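Local coordinates for coronin (Toxoplasma gondii, PDB 4OZU), which probably binds actin filaments and contributes to parasite invasion and egress, and is represented here by its WD40 beta-propeller domain, at residues 270-275 with 315-320; 281-286 with 292-297; 32-37 with 285-290. All coordinates share one frame; numbering follows the deposited sequence. Where two conformers were deposited one is given.

Contact 1: 270-275 with 315-320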
loop_
_atom_site.group_PDB
_atom_site.type_symbol
_atom_site.label_atom_id
_atom_site.label_comp_id
_atom_site.label_asym_id
_atom_site.label_seq_id
_atom_site.Cartn_x
_atom_site.Cartn_y
_atom_site.Cartn_z
ATOM N N PRO A 270 -5.977 -14.302 3.147
ATOM C CA PRO A 270 -4.610 -13.793 3.014
ATOM C C PRO A 270 -4.456 -12.464 3.741
ATOM O O PRO A 270 -5.402 -11.674 3.803
ATOM C CB PRO A 270 -4.434 -13.632 1.502
ATOM C CG PRO A 270 -5.372 -14.620 0.910
ATOM C CD PRO A 270 -6.549 -14.688 1.845
ATOM N N LEU A 271 -3.283 -12.253 4.318
ATOM C CA LEU A 271 -3.009 -11.050 5.090
ATOM C C LEU A 271 -2.176 -10.055 4.294
ATOM O O LEU A 271 -1.105 -10.387 3.784
ATOM C CB LEU A 271 -2.291 -11.405 6.394
ATOM C CG LEU A 271 -3.145 -12.149 7.426
ATOM C CD1 LEU A 271 -2.276 -12.725 8.528
ATOM C CD2 LEU A 271 -4.220 -11.248 8.009
ATOM N N TYR A 272 -2.702 -8.840 4.177
ATOM C CA TYR A 272 -1.982 -7.725 3.578
ATOM C C TYR A 272 -1.132 -7.047 4.636
ATOM O O TYR A 272 -1.671 -6.551 5.630
ATOM C CB TYR A 272 -2.956 -6.721 2.956
ATOM C CG TYR A 272 -3.637 -7.272 1.730
ATOM C CD1 TYR A 272 -3.061 -7.124 0.474
ATOM C CD2 TYR A 272 -4.834 -7.970 1.827
ATOM C CE1 TYR A 272 -3.663 -7.644 -0.652
ATOM C CE2 TYR A 272 -5.447 -8.491 0.701
ATOM C CZ TYR A 272 -4.850 -8.327 -0.533
ATOM O OH TYR A 272 -5.440 -8.840 -1.657
ATOM N N PRO A 273 0.196 -7.038 4.444
ATOM C CA PRO A 273 1.085 -6.312 5.353
ATOM C C PRO A 273 1.226 -4.848 4.959
ATOM O O PRO A 273 1.444 -4.546 3.784
ATOM C CB PRO A 273 2.413 -7.054 5.203
ATOM C CG PRO A 273 2.405 -7.516 3.784
ATOM C CD PRO A 273 0.960 -7.798 3.436
ATOM N N ILE A 274 1.087 -3.957 5.942
ATOM C CA ILE A 274 1.271 -2.523 5.752
ATOM C C ILE A 274 2.372 -2.032 6.681
ATOM O O ILE A 274 2.237 -2.132 7.903
ATOM C CB ILE A 274 -0.027 -1.740 6.043
ATOM C CG1 ILE A 274 -1.166 -2.230 5.138
ATOM C CG2 ILE A 274 0.193 -0.245 5.885
ATOM C CD1 ILE A 274 -0.911 -2.063 3.652
ATOM N N PHE A 275 3.453 -1.508 6.107
ATOM C CA PHE A 275 4.584 -1.029 6.894
ATOM C C PHE A 275 4.632 0.490 6.973
ATOM O O PHE A 275 4.609 1.181 5.955
ATOM C CB PHE A 275 5.898 -1.552 6.309
ATOM C CG PHE A 275 7.104 -1.320 7.190
ATOM C CD1 PHE A 275 7.102 -1.711 8.520
ATOM C CD2 PHE A 275 8.254 -0.746 6.671
ATOM C CE1 PHE A 275 8.218 -1.522 9.313
ATOM C CE2 PHE A 275 9.373 -0.552 7.461
ATOM C CZ PHE A 275 9.358 -0.941 8.778
ATOM N N LYS A 315 -14.096 -5.142 4.367
ATOM C CA LYS A 315 -14.384 -5.504 2.973
ATOM C C LYS A 315 -13.233 -5.078 2.067
ATOM O O LYS A 315 -12.777 -5.841 1.214
ATOM C CB LYS A 315 -15.687 -4.863 2.501
ATOM C CG LYS A 315 -16.936 -5.422 3.169
ATOM C CD LYS A 315 -17.163 -6.882 2.814
ATOM C CE LYS A 315 -18.434 -7.414 3.452
ATOM N NZ LYS A 315 -18.624 -8.859 3.194
ATOM N N ASN A 316 -12.794 -3.842 2.263
ATOM C CA ASN A 316 -11.618 -3.281 1.617
ATOM C C ASN A 316 -10.987 -2.309 2.598
ATOM O O ASN A 316 -11.618 -1.914 3.579
ATOM C CB ASN A 316 -11.961 -2.542 0.318
ATOM C CG ASN A 316 -12.479 -3.458 -0.772
ATOM O OD1 ASN A 316 -11.731 -4.260 -1.338
ATOM N ND2 ASN A 316 -13.756 -3.315 -1.102
ATOM N N PHE A 317 -9.755 -1.901 2.341
ATOM C CA PHE A 317 -9.121 -0.941 3.226
ATOM C C PHE A 317 -7.928 -0.257 2.578
ATOM O O PHE A 317 -7.480 -0.629 1.493
ATOM C CB PHE A 317 -8.670 -1.632 4.510
ATOM C CG PHE A 317 -7.415 -2.425 4.343
ATOM C CD1 PHE A 317 -7.455 -3.722 3.858
ATOM C CD2 PHE A 317 -6.192 -1.863 4.656
ATOM C CE1 PHE A 317 -6.292 -4.440 3.696
ATOM C CE2 PHE A 317 -5.029 -2.579 4.486
ATOM C CZ PHE A 317 -5.078 -3.863 4.013
ATOM N N CYS A 318 -7.434 0.763 3.264
ATOM C CA CYS A 318 -6.136 1.342 2.971
ATOM C C CYS A 318 -5.715 2.102 4.211
ATOM O O CYS A 318 -6.505 2.264 5.141
ATOM C CB CYS A 318 -6.174 2.268 1.754
ATOM S SG CYS A 318 -7.050 3.838 2.038
ATOM N N PHE A 319 -4.468 2.544 4.222
ATOM C CA PHE A 319 -3.967 3.418 5.273
ATOM C C PHE A 319 -3.631 4.761 4.651
ATOM O O PHE A 319 -3.309 4.828 3.465
ATOM C CB PHE A 319 -2.731 2.815 5.944
ATOM C CG PHE A 319 -3.045 1.736 6.940
ATOM C CD1 PHE A 319 -3.543 0.515 6.526
ATOM C CD2 PHE A 319 -2.824 1.942 8.290
ATOM C CE1 PHE A 319 -3.822 -0.478 7.440
ATOM C CE2 PHE A 319 -3.101 0.954 9.207
ATOM C CZ PHE A 319 -3.600 -0.257 8.780
ATOM N N ILE A 320 -3.698 5.825 5.440
ATOM C CA ILE A 320 -3.398 7.158 4.933
ATOM C C ILE A 320 -1.903 7.411 5.023
ATOM O O ILE A 320 -1.195 6.715 5.754
ATOM C CB ILE A 320 -4.161 8.266 5.709
ATOM C CG1 ILE A 320 -3.658 8.377 7.154
ATOM C CG2 ILE A 320 -5.661 8.001 5.656
ATOM C CD1 ILE A 320 -4.301 9.524 7.943
#

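Contact 2: 281-286 with 292-297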
loop_
_atom_site.group_PDB
_atom_site.type_symbol
_atom_site.label_atom_id
_atom_site.label_comp_id
_atom_site.label_asym_id
_atom_site.label_seq_id
_atom_site.Cartn_x
_atom_site.Cartn_y
_atom_site.Cartn_z
ATOM N N MET A 281 5.921 0.444 12.664
ATOM C CA MET A 281 4.655 -0.256 12.857
ATOM C C MET A 281 4.341 -1.079 11.620
ATOM O O MET A 281 4.505 -0.621 10.478
ATOM C CB MET A 281 3.500 0.706 13.141
ATOM C CG MET A 281 3.550 1.421 14.479
ATOM S SD MET A 281 3.872 0.378 15.915
ATOM C CE MET A 281 2.578 -0.851 15.783
ATOM N N LEU A 282 3.889 -2.304 11.861
ATOM C CA LEU A 282 3.598 -3.248 10.791
ATOM C C LEU A 282 2.220 -3.841 11.028
ATOM O O LEU A 282 2.014 -4.582 11.992
ATOM C CB LEU A 282 4.671 -4.340 10.743
ATOM C CG LEU A 282 4.663 -5.348 9.594
ATOM C CD1 LEU A 282 4.683 -4.666 8.233
ATOM C CD2 LEU A 282 5.842 -6.286 9.722
ATOM N N TYR A 283 1.273 -3.484 10.165
ATOM C CA TYR A 283 -0.106 -3.944 10.303
ATOM C C TYR A 283 -0.351 -5.113 9.350
ATOM O O TYR A 283 0.131 -5.095 8.223
ATOM C CB TYR A 283 -1.088 -2.807 10.008
ATOM C CG TYR A 283 -0.836 -1.531 10.787
ATOM C CD1 TYR A 283 0.092 -0.607 10.341
ATOM C CD2 TYR A 283 -1.525 -1.252 11.958
ATOM C CE1 TYR A 283 0.334 0.558 11.033
ATOM C CE2 TYR A 283 -1.290 -0.080 12.667
ATOM C CZ TYR A 283 -0.359 0.818 12.198
ATOM O OH TYR A 283 -0.108 1.981 12.884
ATOM N N VAL A 284 -1.075 -6.134 9.810
ATOM C CA VAL A 284 -1.466 -7.241 8.940
ATOM C C VAL A 284 -2.981 -7.334 8.942
ATOM O O VAL A 284 -3.602 -7.564 9.978
ATOM C CB VAL A 284 -0.813 -8.584 9.365
ATOM C CG1 VAL A 284 0.692 -8.515 9.140
ATOM C CG2 VAL A 284 -1.110 -8.923 10.819
ATOM N N CYS A 285 -3.554 -7.156 7.756
ATOM C CA CYS A 285 -4.990 -7.018 7.581
ATOM C C CYS A 285 -5.516 -8.026 6.569
ATOM O O CYS A 285 -5.008 -8.110 5.452
ATOM C CB CYS A 285 -5.320 -5.599 7.116
ATOM S SG CYS A 285 -4.459 -4.310 8.049
ATOM N N GLY A 286 -6.530 -8.786 6.966
ATOM C CA GLY A 286 -7.185 -9.714 6.062
ATOM C C GLY A 286 -8.567 -9.241 5.663
ATOM O O GLY A 286 -9.401 -8.949 6.519
ATOM N N CYS A 292 -7.757 -6.589 13.011
ATOM C CA CYS A 292 -6.444 -6.295 12.448
ATOM C C CYS A 292 -5.430 -6.232 13.579
ATOM O O CYS A 292 -5.649 -5.514 14.552
ATOM C CB CYS A 292 -6.454 -4.961 11.694
ATOM S SG CYS A 292 -4.871 -4.088 11.798
ATOM N N ARG A 293 -4.336 -6.980 13.472
ATOM C CA ARG A 293 -3.299 -6.911 14.496
ATOM C C ARG A 293 -2.044 -6.253 13.954
ATOM O O ARG A 293 -1.807 -6.215 12.746
ATOM C CB ARG A 293 -2.981 -8.295 15.054
ATOM C CG ARG A 293 -2.488 -9.306 14.052
ATOM C CD ARG A 293 -2.254 -10.640 14.744
ATOM N NE ARG A 293 -1.303 -10.514 15.846
ATOM C CZ ARG A 293 -0.981 -11.496 16.682
ATOM N NH1 ARG A 293 -1.535 -12.697 16.558
ATOM N NH2 ARG A 293 -0.103 -11.275 17.651
ATOM N N TYR A 294 -1.254 -5.707 14.867
ATOM C CA TYR A 294 -0.057 -4.998 14.480
ATOM C C TYR A 294 1.112 -5.253 15.415
ATOM O O TYR A 294 0.955 -5.639 16.581
ATOM C CB TYR A 294 -0.337 -3.498 14.382
ATOM C CG TYR A 294 -1.280 -2.948 15.417
ATOM C CD1 TYR A 294 -2.654 -3.001 15.224
ATOM C CD2 TYR A 294 -0.801 -2.341 16.577
ATOM C CE1 TYR A 294 -3.527 -2.482 16.168
ATOM C CE2 TYR A 294 -1.667 -1.823 17.519
ATOM C CZ TYR A 294 -3.028 -1.892 17.308
ATOM O OH TYR A 294 -3.890 -1.372 18.250
ATOM N N TYR A 295 2.286 -5.034 14.838
ATOM C CA TYR A 295 3.579 -5.324 15.427
ATOM C C TYR A 295 4.443 -4.091 15.254
ATOM O O TYR A 295 4.148 -3.255 14.397
ATOM C CB TYR A 295 4.247 -6.511 14.724
ATOM C CG TYR A 295 3.421 -7.769 14.673
ATOM C CD1 TYR A 295 2.410 -7.927 13.736
ATOM C CD2 TYR A 295 3.666 -8.807 15.553
ATOM C CE1 TYR A 295 1.655 -9.091 13.692
ATOM C CE2 TYR A 295 2.921 -9.968 15.521
ATOM C CZ TYR A 295 1.918 -10.104 14.593
ATOM O OH TYR A 295 1.188 -11.268 14.568
ATOM N N GLN A 296 5.512 -3.979 16.034
ATOM C CA GLN A 296 6.557 -3.019 15.700
ATOM C C GLN A 296 7.837 -3.733 15.341
ATOM O O GLN A 296 8.312 -4.583 16.085
ATOM C CB GLN A 296 6.841 -2.040 16.834
ATOM C CG GLN A 296 7.715 -0.893 16.337
ATOM C CD GLN A 296 8.175 0.054 17.417
ATOM O OE1 GLN A 296 8.364 -0.333 18.571
ATOM N NE2 GLN A 296 8.372 1.316 17.040
ATOM N N TYR A 297 8.382 -3.360 14.189
ATOM C CA TYR A 297 9.710 -3.778 13.771
ATOM C C TYR A 297 10.672 -2.708 14.258
ATOM O O TYR A 297 10.662 -1.586 13.758
ATOM C CB TYR A 297 9.763 -3.946 12.258
ATOM C CG TYR A 297 11.024 -4.567 11.691
ATOM C CD1 TYR A 297 11.594 -5.692 12.264
ATOM C CD2 TYR A 297 11.602 -4.059 10.534
ATOM C CE1 TYR A 297 12.735 -6.266 11.725
ATOM C CE2 TYR A 297 12.734 -4.621 9.993
ATOM C CZ TYR A 297 13.293 -5.724 10.585
ATOM O OH TYR A 297 14.415 -6.285 10.029
HETATM O O HOH W 1 -4.860 -9.609 11.332
#

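Contact 3: 32-37 with 285-290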
loop_
_atom_site.group_PDB
_atom_site.type_symbol
_atom_site.label_atom_id
_atom_site.label_comp_id
_atom_site.label_asym_id
_atom_site.label_seq_id
_atom_site.Cartn_x
_atom_site.Cartn_y
_atom_site.Cartn_z
ATOM N N LYS A 32 -16.482 -6.369 -4.824
ATOM C CA LYS A 32 -15.867 -7.378 -5.682
ATOM C C LYS A 32 -14.517 -7.824 -5.129
ATOM O O LYS A 32 -13.817 -7.048 -4.478
ATOM C CB LYS A 32 -15.690 -6.837 -7.101
ATOM C CG LYS A 32 -16.991 -6.644 -7.856
ATOM C CD LYS A 32 -16.750 -6.080 -9.248
ATOM C CE LYS A 32 -17.997 -6.176 -10.114
ATOM N NZ LYS A 32 -17.721 -5.834 -11.539
ATOM N N GLN A 33 -14.153 -9.074 -5.399
ATOM C CA GLN A 33 -12.893 -9.620 -4.907
ATOM C C GLN A 33 -11.728 -9.149 -5.767
ATOM O O GLN A 33 -11.827 -9.121 -6.995
ATOM C CB GLN A 33 -12.939 -11.151 -4.881
ATOM C CG GLN A 33 -14.121 -11.733 -4.103
ATOM C CD GLN A 33 -14.079 -11.406 -2.617
ATOM O OE1 GLN A 33 -13.082 -10.892 -2.109
ATOM N NE2 GLN A 33 -15.167 -11.706 -1.914
ATOM N N THR A 34 -10.629 -8.782 -5.110
ATOM C CA THR A 34 -9.408 -8.359 -5.793
ATOM C C THR A 34 -8.173 -8.925 -5.085
ATOM O O THR A 34 -8.292 -9.579 -4.046
ATOM C CB THR A 34 -9.292 -6.821 -5.859
ATOM O OG1 THR A 34 -9.172 -6.285 -4.535
ATOM C CG2 THR A 34 -10.507 -6.215 -6.543
ATOM N N GLU A 35 -6.995 -8.682 -5.655
ATOM C CA GLU A 35 -5.738 -9.083 -5.025
ATOM C C GLU A 35 -5.015 -7.877 -4.436
ATOM O O GLU A 35 -3.800 -7.907 -4.258
ATOM C CB GLU A 35 -4.833 -9.803 -6.030
ATOM C CG GLU A 35 -5.341 -11.180 -6.444
ATOM C CD GLU A 35 -5.234 -12.216 -5.336
ATOM O OE1 GLU A 35 -4.582 -11.936 -4.305
ATOM O OE2 GLU A 35 -5.803 -13.315 -5.498
ATOM N N SER A 36 -5.763 -6.821 -4.122
ATOM C CA SER A 36 -5.189 -5.634 -3.481
ATOM C C SER A 36 -6.043 -5.195 -2.286
ATOM O O SER A 36 -7.133 -5.727 -2.073
ATOM C CB SER A 36 -5.060 -4.489 -4.487
ATOM O OG SER A 36 -6.308 -3.860 -4.710
ATOM N N CYS A 37 -5.548 -4.236 -1.508
ATOM C CA CYS A 37 -6.240 -3.830 -0.285
ATOM C C CYS A 37 -7.615 -3.213 -0.598
ATOM O O CYS A 37 -8.541 -3.336 0.200
ATOM C CB CYS A 37 -5.377 -2.866 0.537
ATOM S SG CYS A 37 -4.753 -1.421 -0.337
ATOM N N CYS A 285 -3.554 -7.156 7.756
ATOM C CA CYS A 285 -4.990 -7.018 7.581
ATOM C C CYS A 285 -5.516 -8.026 6.569
ATOM O O CYS A 285 -5.008 -8.110 5.452
ATOM C CB CYS A 285 -5.320 -5.599 7.116
ATOM S SG CYS A 285 -4.459 -4.310 8.049
ATOM N N GLY A 286 -6.530 -8.786 6.966
ATOM C CA GLY A 286 -7.185 -9.714 6.062
ATOM C C GLY A 286 -8.567 -9.241 5.663
ATOM O O GLY A 286 -9.401 -8.949 6.519
ATOM N N LYS A 287 -8.824 -9.164 4.361
ATOM C CA LYS A 287 -10.171 -8.864 3.884
ATOM C C LYS A 287 -11.119 -9.960 4.345
ATOM O O LYS A 287 -10.826 -11.150 4.195
ATOM C CB LYS A 287 -10.204 -8.742 2.363
ATOM C CG LYS A 287 -9.355 -7.615 1.811
ATOM C CD LYS A 287 -9.252 -7.710 0.301
ATOM C CE LYS A 287 -9.595 -6.391 -0.354
ATOM N NZ LYS A 287 -9.647 -6.502 -1.834
ATOM N N GLY A 288 -12.253 -9.560 4.908
ATOM C CA GLY A 288 -13.213 -10.503 5.444
ATOM C C GLY A 288 -13.051 -10.724 6.938
ATOM O O GLY A 288 -13.983 -11.195 7.597
ATOM N N ASP A 289 -11.876 -10.395 7.470
ATOM C CA ASP A 289 -11.627 -10.465 8.908
ATOM C C ASP A 289 -12.269 -9.267 9.591
ATOM O O ASP A 289 -12.352 -8.189 9.004
ATOM C CB ASP A 289 -10.125 -10.487 9.226
ATOM C CG ASP A 289 -9.439 -11.771 8.784
ATOM O OD1 ASP A 289 -10.145 -12.748 8.452
ATOM O OD2 ASP A 289 -8.191 -11.811 8.799
ATOM N N SER A 290 -12.713 -9.453 10.829
ATOM C CA SER A 290 -13.270 -8.349 11.604
ATOM C C SER A 290 -12.217 -7.698 12.505
ATOM O O SER A 290 -12.519 -6.740 13.224
ATOM C CB SER A 290 -14.459 -8.829 12.445
ATOM O OG SER A 290 -14.072 -9.846 13.350
HETATM O O HOH W 2 -11.147 -8.540 -2.256
#

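Contact 1: 270-275 with 315-320
Ile274 and Tyr272 meet Phe317 and Phe319 where two neighbouring blades of the WD40 beta-propeller come together. Strand 271-275 is the edge strand of one blade and strand 317-319 that of the next. Their axes approach to 9.2 Å and run nearly parallel, 16° apart, a spacing too wide for backbone pairing, so the two segments meet through side chains.

The one contact with directional character is a CH-pi interaction. Ile274 CG2 sits over one face of the Phe319 ring, 4.2 Å from the centroid and 23° off the normal, displaced toward the rim. With CG1 anti to the carbonyl carbon (chi1 -58°), the two gamma branches of Ile274 share the work: CG2 takes the face, while CG1 stays close enough to reach both phenylalanines.

The remaining touches are apolar and involve ring edges. Ile274 CG1 lies in the plane of the Phe317 ring, 3.9 Å from its CE2, and equally 3.9 Å from Phe319 CD1. Phe317 CE2 in turn points at the edge of the Phe319 ring, in its plane, so the isoleucine rests where the two rings meet. The CA-CB bond of Phe317 does not aim at the opposing strand; it is the ring beyond it that spans the seam, ending in CZ.

Outside the two segments, Tyr272 OH is hydrogen-bonded to Lys220 NZ. On the strand paired with 271-275, Cys285 touches both Phe317 and Phe319, and Tyr283 also brings its ring against Phe319. Tyr272 gives the Phe317 edge its second neighbour through its beta carbon: CB lies in the plane of that ring, 3.7 Å from CZ.

Contact 2: 281-286 with 292-297
Leu282 O and Val284 CG2 both lie at the edge of the Tyr295 ring and in its plane, CG2 4.0 Å from CE1, in an antiparallel hairpin within one propeller blade. On the other side of the sheet, the Tyr283 and Tyr294 rings meet obliquely, centroids 5.5 Å apart and planes at 50°. Tyr283 CD2 presses on Tyr294 CB, and Cys292 SG lies near the Tyr283 plane at its edge. The Tyr294 and Phe349 rings also meet edge-to-face, and Tyr294 OH is hydrogen-bonded to Leu15 O.

Beside Tyr294, Met281 folds back at chi2 and chi3 (-48° and -55°), which brings CE to 3.2 Å from Tyr295 O and also beside Tyr294 CD2, and sets SD against Gln296 CB. A disulfide between Cys285 and Cys292 has been seen in this protein, and each of the two cysteines has two conformers.

Leu282 and Tyr295 form a hydrogen-bonded pair with bonds in both directions, Leu282 N to Tyr295 O at 2.7 Å and Tyr295 N to Leu282 O at 2.9 Å. Next along, Val284 N reaches Arg293 O at 3.0 Å in an almost straight bond. The reciprocal bond is replaced by a water, which donates to Val284 O at 2.8 Å and accepts only weakly from Arg293 N.

Contact 3: 32-37 with 285-290
Lys287 sends its side chain into the curl of loop 32-37, where its ammonium group meets Thr34 and Ser36. Gln33 joins at one remove: a water donates to Gln33 OE1 at 3.0 Å, and the same water accepts from Lys287 NZ at 2.6 Å.

Thr34 holds that water too, its backbone N donating to the oxygen at 2.9 Å, so the bridge is fixed from two successive residues. Thr34 OG1 comes within 2.8 Å of Lys287 NZ, but the angle is poor for a hydrogen bond; its hydroxyl instead makes a weak one to Ser36 O, 3.2 Å away. The CB of Glu35 points away from segment 285-290, and its carboxylate forms a salt bridge with Lys220.

Ser36 supplies the direct grip. Lys287 NZ donates to Ser36 O at 2.6 Å, with a C=O...N angle of 170°, so the nitrogen lies almost straight out from the carbonyl. Ser36 OG is bonded to Gln83 O. At Cys37 the backbone oxygen packs on the shaft, 3.3 Å from Lys287 CE. The bend of the lysine at chi3 (129°, away from a staggered value) redirects CE, and the extended last bond carries NZ on to the Ser36 carbonyl.

The lysine springs from a type II beta turn, Gly286 to Asp289, closed by Asp289 N to Gly286 O at 3.0 Å, with Gly288 adopting positive phi. A weak hydrogen bond to Asn316 OD1 gives the ammonium a further partner.

The contact thus ties the loop after strand 16-25 to the turn leaving strand 281-286 of a WD40 propeller blade. The loop lies between strand 82-87, touched by Thr34 and Ser36, and strand 317-319, touched by Cys37, while Lys287 packs on Tyr272 of strand 271-275.

From the N terminus, loop 32-37 comes first and meets 285-290 after 247 intervening residues, so contact 3 closes a span through most of the propeller. Within that span 270-275 begins contact 1, completed at 315-320 after the rest of its own blade; contacts 1 and 3 therefore cross. Contact 2, the hairpin 281-286 with 292-297, is nested inside the loop of contact 1 and shares Cys285 and Gly286 with contact 3. Probable backbone hydrogen bonds join them: Tyr272 N to Cys285 O, and Phe317 N to Cys37 O. Contact 2 holds the blade's own strands together, while contacts 1 and 3 tie that blade to the closing blade and to the loop after strand 16-25.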